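Local coordinates for protein 2-oxoglutarate carboxylase small subunit (Hydrogenobacter thermophilus, PDB 7KCT) that is the biotin carboxylase-like subunit of a two-part carboxylase, an ATP-grasp protein modelled with ADP, magnesium and bicarbonate, at residues I40-E45 with L65-N70; M310-D315 with E334-N339. All blocks are in the same frame, centred on the assembly; numbering follows the deposited sequence.

Contact 1. Residues I40-E45 with L65-N70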
loop_
_atom_site.group_PDB
_atom_site.type_symbol
_atom_site.label_atom_id
_atom_site.label_comp_id
_atom_site.label_asym_id
_atom_site.label_seq_id
_atom_site.Cartn_x
_atom_site.Cartn_y
_atom_site.Cartn_z
ATOM N N ILE A 40 4.898 17.116 -18.773
ATOM C CA ILE A 40 4.523 17.484 -20.141
ATOM C C ILE A 40 3.254 16.727 -20.485
ATOM O O ILE A 40 3.001 15.647 -19.945
ATOM C CB ILE A 40 5.634 17.185 -21.184
ATOM C CG1 ILE A 40 6.051 15.708 -21.167
ATOM C CG2 ILE A 40 6.845 18.085 -20.962
ATOM C CD1 ILE A 40 7.034 15.292 -22.281
ATOM N N TYR A 41 2.442 17.291 -21.386
ATOM C CA TYR A 41 1.212 16.609 -21.719
ATOM C C TYR A 41 0.669 17.091 -23.046
ATOM O O TYR A 41 1.020 18.167 -23.536
ATOM C CB TYR A 41 0.124 16.780 -20.630
ATOM C CG TYR A 41 -0.347 18.191 -20.415
ATOM C CD1 TYR A 41 0.425 19.100 -19.712
ATOM C CD2 TYR A 41 -1.594 18.613 -20.883
ATOM C CE1 TYR A 41 0.012 20.398 -19.525
ATOM C CE2 TYR A 41 -2.026 19.916 -20.685
ATOM C CZ TYR A 41 -1.205 20.794 -20.031
ATOM O OH TYR A 41 -1.611 22.054 -19.799
ATOM N N ASN A 42 -0.203 16.266 -23.608
ATOM C CA ASN A 42 -0.946 16.647 -24.807
ATOM C C ASN A 42 -2.283 17.250 -24.420
ATOM O O ASN A 42 -2.888 16.883 -23.405
ATOM C CB ASN A 42 -1.153 15.421 -25.703
ATOM C CG ASN A 42 -1.718 15.774 -27.073
ATOM O OD1 ASN A 42 -2.935 15.893 -27.231
ATOM N ND2 ASN A 42 -0.836 16.002 -28.039
ATOM N N GLU A 43 -2.749 18.187 -25.257
ATOM C CA GLU A 43 -4.051 18.819 -25.051
ATOM C C GLU A 43 -5.161 17.789 -24.789
ATOM O O GLU A 43 -6.135 18.092 -24.104
ATOM C CB GLU A 43 -4.403 19.715 -26.266
ATOM N N ILE A 44 -5.062 16.569 -25.314
ATOM C CA ILE A 44 -6.160 15.636 -25.044
ATOM C C ILE A 44 -6.199 15.129 -23.603
ATOM O O ILE A 44 -7.209 14.544 -23.198
ATOM C CB ILE A 44 -6.145 14.380 -25.937
ATOM C CG1 ILE A 44 -4.783 13.694 -25.810
ATOM C CG2 ILE A 44 -6.532 14.765 -27.393
ATOM C CD1 ILE A 44 -4.781 12.279 -26.196
ATOM N N GLU A 45 -5.143 15.352 -22.814
ATOM C CA GLU A 45 -4.988 14.837 -21.453
ATOM C C GLU A 45 -4.826 15.993 -20.470
ATOM O O GLU A 45 -4.023 15.944 -19.533
ATOM C CB GLU A 45 -3.787 13.895 -21.386
ATOM C CG GLU A 45 -4.032 12.478 -21.872
ATOM C CD GLU A 45 -2.976 11.508 -21.343
ATOM O OE1 GLU A 45 -1.754 11.821 -21.430
ATOM O OE2 GLU A 45 -3.400 10.442 -20.820
ATOM N N LEU A 65 1.361 11.451 -29.766
ATOM C CA LEU A 65 2.612 10.770 -29.477
ATOM C C LEU A 65 3.803 11.703 -29.603
ATOM O O LEU A 65 4.798 11.509 -28.913
ATOM C CB LEU A 65 2.839 9.573 -30.398
ATOM C CG LEU A 65 1.924 8.362 -30.298
ATOM C CD1 LEU A 65 2.549 7.262 -31.107
ATOM C CD2 LEU A 65 1.722 7.946 -28.887
ATOM N N ASP A 66 3.726 12.667 -30.520
ATOM C CA ASP A 66 4.787 13.642 -30.711
ATOM C C ASP A 66 5.072 14.410 -29.434
ATOM O O ASP A 66 6.189 14.866 -29.239
ATOM C CB ASP A 66 4.378 14.607 -31.821
ATOM C CG ASP A 66 5.337 15.774 -31.982
ATOM O OD1 ASP A 66 6.510 15.529 -32.347
ATOM O OD2 ASP A 66 4.898 16.933 -31.773
ATOM N N THR A 67 4.051 14.593 -28.585
ATOM C CA THR A 67 4.249 15.159 -27.251
ATOM C C THR A 67 5.439 14.526 -26.542
ATOM O O THR A 67 6.282 15.225 -25.971
ATOM C CB THR A 67 2.985 14.956 -26.411
ATOM O OG1 THR A 67 1.893 15.681 -26.997
ATOM C CG2 THR A 67 3.205 15.429 -24.932
ATOM N N TYR A 68 5.515 13.192 -26.546
ATOM C CA TYR A 68 6.525 12.455 -25.809
ATOM C C TYR A 68 7.704 11.950 -26.650
ATOM O O TYR A 68 8.679 11.446 -26.079
ATOM C CB TYR A 68 5.866 11.267 -25.080
ATOM C CG TYR A 68 4.699 11.701 -24.212
ATOM C CD1 TYR A 68 4.930 12.151 -22.932
ATOM C CD2 TYR A 68 3.399 11.713 -24.692
ATOM C CE1 TYR A 68 3.926 12.567 -22.126
ATOM C CE2 TYR A 68 2.356 12.142 -23.889
ATOM C CZ TYR A 68 2.651 12.575 -22.585
ATOM O OH TYR A 68 1.717 13.024 -21.699
ATOM N N LEU A 69 7.672 12.086 -27.970
ATOM C CA LEU A 69 8.721 11.511 -28.825
ATOM C C LEU A 69 9.618 12.555 -29.483
ATOM O O LEU A 69 10.618 12.191 -30.097
ATOM C CB LEU A 69 8.094 10.625 -29.919
ATOM C CG LEU A 69 7.419 9.338 -29.433
ATOM C CD1 LEU A 69 6.742 8.585 -30.649
ATOM C CD2 LEU A 69 8.414 8.423 -28.707
ATOM N N ASN A 70 9.316 13.836 -29.354
ATOM C CA ASN A 70 10.132 14.885 -29.960
ATOM C C ASN A 70 11.261 15.251 -29.004
ATOM O O ASN A 70 11.094 16.087 -28.116
ATOM C CB ASN A 70 9.272 16.085 -30.304
ATOM C CG ASN A 70 10.003 17.110 -31.172
ATOM O OD1 ASN A 70 11.121 17.510 -30.867
ATOM N ND2 ASN A 70 9.354 17.549 -32.240
#

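Contact 2. Residues M310-D315 with E334-N339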
loop_
_atom_site.group_PDB
_atom_site.type_symbol
_atom_site.label_atom_id
_atom_site.label_comp_id
_atom_site.label_asym_id
_atom_site.label_seq_id
_atom_site.Cartn_x
_atom_site.Cartn_y
_atom_site.Cartn_z
ATOM N N MET A 310 9.227 -4.769 -3.405
ATOM C CA MET A 310 8.544 -5.281 -2.219
ATOM C C MET A 310 9.329 -6.401 -1.517
ATOM O O MET A 310 9.189 -6.573 -0.318
ATOM C CB MET A 310 7.151 -5.793 -2.570
ATOM C CG MET A 310 6.331 -4.793 -3.384
ATOM S SD MET A 310 5.783 -3.437 -2.356
ATOM C CE MET A 310 4.351 -4.305 -1.716
ATOM N N ILE A 311 10.084 -7.229 -2.245
ATOM C CA ILE A 311 10.775 -8.323 -1.583
ATOM C C ILE A 311 12.172 -7.939 -1.111
ATOM O O ILE A 311 12.729 -8.626 -0.232
ATOM C CB ILE A 311 10.868 -9.582 -2.471
ATOM C CG1 ILE A 311 11.706 -9.338 -3.737
ATOM C CG2 ILE A 311 9.454 -10.116 -2.833
ATOM C CD1 ILE A 311 11.941 -10.651 -4.560
ATOM N N THR A 312 12.772 -6.902 -1.697
ATOM C CA THR A 312 14.111 -6.458 -1.302
ATOM C C THR A 312 14.125 -5.248 -0.394
ATOM O O THR A 312 15.126 -5.026 0.296
ATOM C CB THR A 312 14.982 -6.094 -2.509
ATOM O OG1 THR A 312 14.455 -4.944 -3.211
ATOM C CG2 THR A 312 15.110 -7.269 -3.483
ATOM N N GLY A 313 13.079 -4.417 -0.444
ATOM C CA GLY A 313 13.051 -3.134 0.226
ATOM C C GLY A 313 13.825 -2.019 -0.464
ATOM O O GLY A 313 13.954 -0.935 0.107
ATOM N N VAL A 314 14.299 -2.215 -1.683
ATOM C CA VAL A 314 15.084 -1.209 -2.386
ATOM C C VAL A 314 14.153 -0.374 -3.277
ATOM O O VAL A 314 13.491 -0.908 -4.162
ATOM C CB VAL A 314 16.207 -1.873 -3.203
ATOM C CG1 VAL A 314 16.930 -0.893 -4.068
ATOM C CG2 VAL A 314 17.189 -2.554 -2.261
ATOM N N ASP A 315 14.118 0.943 -3.062
ATOM C CA ASP A 315 13.331 1.859 -3.907
ATOM C C ASP A 315 14.115 2.160 -5.185
ATOM O O ASP A 315 15.027 2.992 -5.193
ATOM C CB ASP A 315 13.027 3.125 -3.124
ATOM C CG ASP A 315 12.145 4.070 -3.872
ATOM O OD1 ASP A 315 12.177 4.065 -5.139
ATOM O OD2 ASP A 315 11.461 4.858 -3.182
ATOM N N GLU A 334 25.723 -8.585 -0.561
ATOM C CA GLU A 334 25.417 -9.315 0.673
ATOM C C GLU A 334 24.269 -8.704 1.446
ATOM O O GLU A 334 23.633 -9.403 2.235
ATOM C CB GLU A 334 26.645 -9.334 1.590
ATOM C CG GLU A 334 27.709 -10.112 0.915
ATOM C CD GLU A 334 28.563 -9.390 -0.050
ATOM O OE1 GLU A 334 28.311 -8.179 -0.289
ATOM O OE2 GLU A 334 29.508 -10.096 -0.517
ATOM N N ASP A 335 24.005 -7.420 1.254
ATOM C CA ASP A 335 22.905 -6.766 1.942
ATOM C C ASP A 335 21.554 -7.128 1.344
ATOM O O ASP A 335 20.544 -6.974 2.026
ATOM C CB ASP A 335 23.059 -5.243 1.873
ATOM C CG ASP A 335 24.370 -4.771 2.448
ATOM O OD1 ASP A 335 24.846 -5.398 3.411
ATOM O OD2 ASP A 335 24.937 -3.778 1.937
ATOM N N ILE A 336 21.522 -7.611 0.100
ATOM C CA ILE A 336 20.280 -7.789 -0.650
ATOM C C ILE A 336 19.621 -9.096 -0.220
ATOM O O ILE A 336 20.099 -10.182 -0.563
ATOM C CB ILE A 336 20.522 -7.772 -2.161
ATOM C CG1 ILE A 336 21.219 -6.462 -2.579
ATOM C CG2 ILE A 336 19.197 -8.032 -2.935
ATOM C CD1 ILE A 336 20.772 -5.206 -1.785
ATOM N N ARG A 337 18.524 -8.982 0.532
ATOM C CA ARG A 337 17.694 -10.100 0.966
ATOM C C ARG A 337 16.416 -10.197 0.133
ATOM O O ARG A 337 15.914 -9.208 -0.404
ATOM C CB ARG A 337 17.313 -9.946 2.435
ATOM C CG ARG A 337 18.480 -9.740 3.420
ATOM C CD ARG A 337 18.926 -11.028 4.079
ATOM N NE ARG A 337 20.076 -10.818 4.957
ATOM C CZ ARG A 337 21.339 -10.827 4.539
ATOM N NH1 ARG A 337 21.608 -11.042 3.258
ATOM N NH2 ARG A 337 22.337 -10.623 5.393
ATOM N N PHE A 338 15.863 -11.400 0.070
ATOM C CA PHE A 338 14.673 -11.677 -0.716
ATOM C C PHE A 338 13.631 -12.213 0.257
ATOM O O PHE A 338 13.577 -13.414 0.539
ATOM C CB PHE A 338 15.001 -12.622 -1.802
ATOM C CG PHE A 338 16.107 -12.136 -2.718
ATOM C CD1 PHE A 338 15.855 -11.153 -3.661
ATOM C CD2 PHE A 338 17.395 -12.680 -2.640
ATOM C CE1 PHE A 338 16.853 -10.721 -4.522
ATOM C CE2 PHE A 338 18.404 -12.266 -3.509
ATOM C CZ PHE A 338 18.136 -11.270 -4.439
ATOM N N ASN A 339 12.809 -11.299 0.775
ATOM C CA ASN A 339 11.867 -11.572 1.855
ATOM C C ASN A 339 10.487 -11.775 1.251
ATOM O O ASN A 339 9.886 -10.824 0.745
ATOM C CB ASN A 339 11.900 -10.404 2.845
ATOM C CG ASN A 339 10.915 -10.558 3.995
ATOM O OD1 ASN A 339 10.649 -11.650 4.458
ATOM N ND2 ASN A 339 10.422 -9.433 4.498
HETATM O O HOH W 1 10.762 -6.832 2.599
HETATM O O HOH W 2 17.194 -6.465 0.891
#

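Contact 1. Residues I40-E45 with L65-N70
Asn42 and Thr67 are joined by a single side-chain hydrogen bond, ND2 of Asn42 donating to OG1 of Thr67 at 2.9 Å and 164°, with the hydroxyl oxygen lying in the amide plane. A chi1 of -64° sets OG1 beside the backbone N of Thr67, where Asn42 meets it, and leaves CG2 anti to that N, 3.6 Å from C of Tyr41. Tyr68 reaches across the strand end: Ile40 slides past the ring in the reverse direction, its CD1 3.8 Å from Tyr68 CD1, and the phenol OH ends 3.6 Å from CA of Tyr41. This is the carboxyl end of strand 36-41 in the parallel, Rossmann-like sheet of the biotin carboxylase N-terminal domain, where the chain leaves the sheet and helix 66-69 packs over the exit. The amide of Asn42 is held at its other end too, since OD1 accepts from N of Ile44 at 2.9 Å, an Asx turn that fixes its rotation. Ile60 O is the main outside partner of Thr67 OG1, with Asn63 O a second carbonyl sharing its one hydrogen. The Tyr68 ring stacks with Phe92, and the carboxylate of Glu45, turned 84° from that ring, forms a salt bridge with Arg19.

Contact 2. Residues M310-D315 with E334-N339
A helix end tied to a later extended loop is the element here: ATP-grasp helix 305-312 closes at Gly313, which has positive phi, and the run 336-339 leading into strand 341-351 docks beside it. The join is a backbone bond, Asn339 N to Ile311 O, 2.9 Å long and nearly straight at 174°. Next to it CA of Thr312 points its hydrogen at O of Arg337, 3.4 Å away. Two waters extend the seam: one donates to Thr312 O at 2.6 Å and accepts from Arg337 N, while another spans Asn339 ND2 and, weakly, Met310 O. On the apolar side, the Phe338 ring lies alongside Thr312, whose CG2 is 4.0 Å from Phe338 CD1, and takes CD1 of Ile311 at its edge. With chi1 at 65°, OG1 of Thr312 sits between its backbone N and carbonyl carbon; there it accepts from Val314 N at 3.1 Å, an ST turn, and also bonds to Thr308 O. Ile336 and Val314 pack on Leu232 of strand 229-236, Phe338 rests against Arg260 and Glu261 of helix 257-273, and Ile311 touches Ser342 of strand 341-351.

The two contacts follow one another along the chain, contact 1 closing long before contact 2 opens, and they share no helix, strand or sheet. Their centres lie 36 Å apart and their nearest atoms about 20 Å. Contact 1 belongs to the parallel sheet of the N-terminal domain, with the Tyr68 side chain about 10 Å from a bound ADP. Contact 2 ties the end of helix 305-312 to the loop that leads into strand 341-351, part of the large antiparallel sheet, and it comes near the second subunit, whose Phe372 packs on Asp315. One thus joins elements inside a single domain, whereas the other joins a helix end to the approach of a strand of a different sheet.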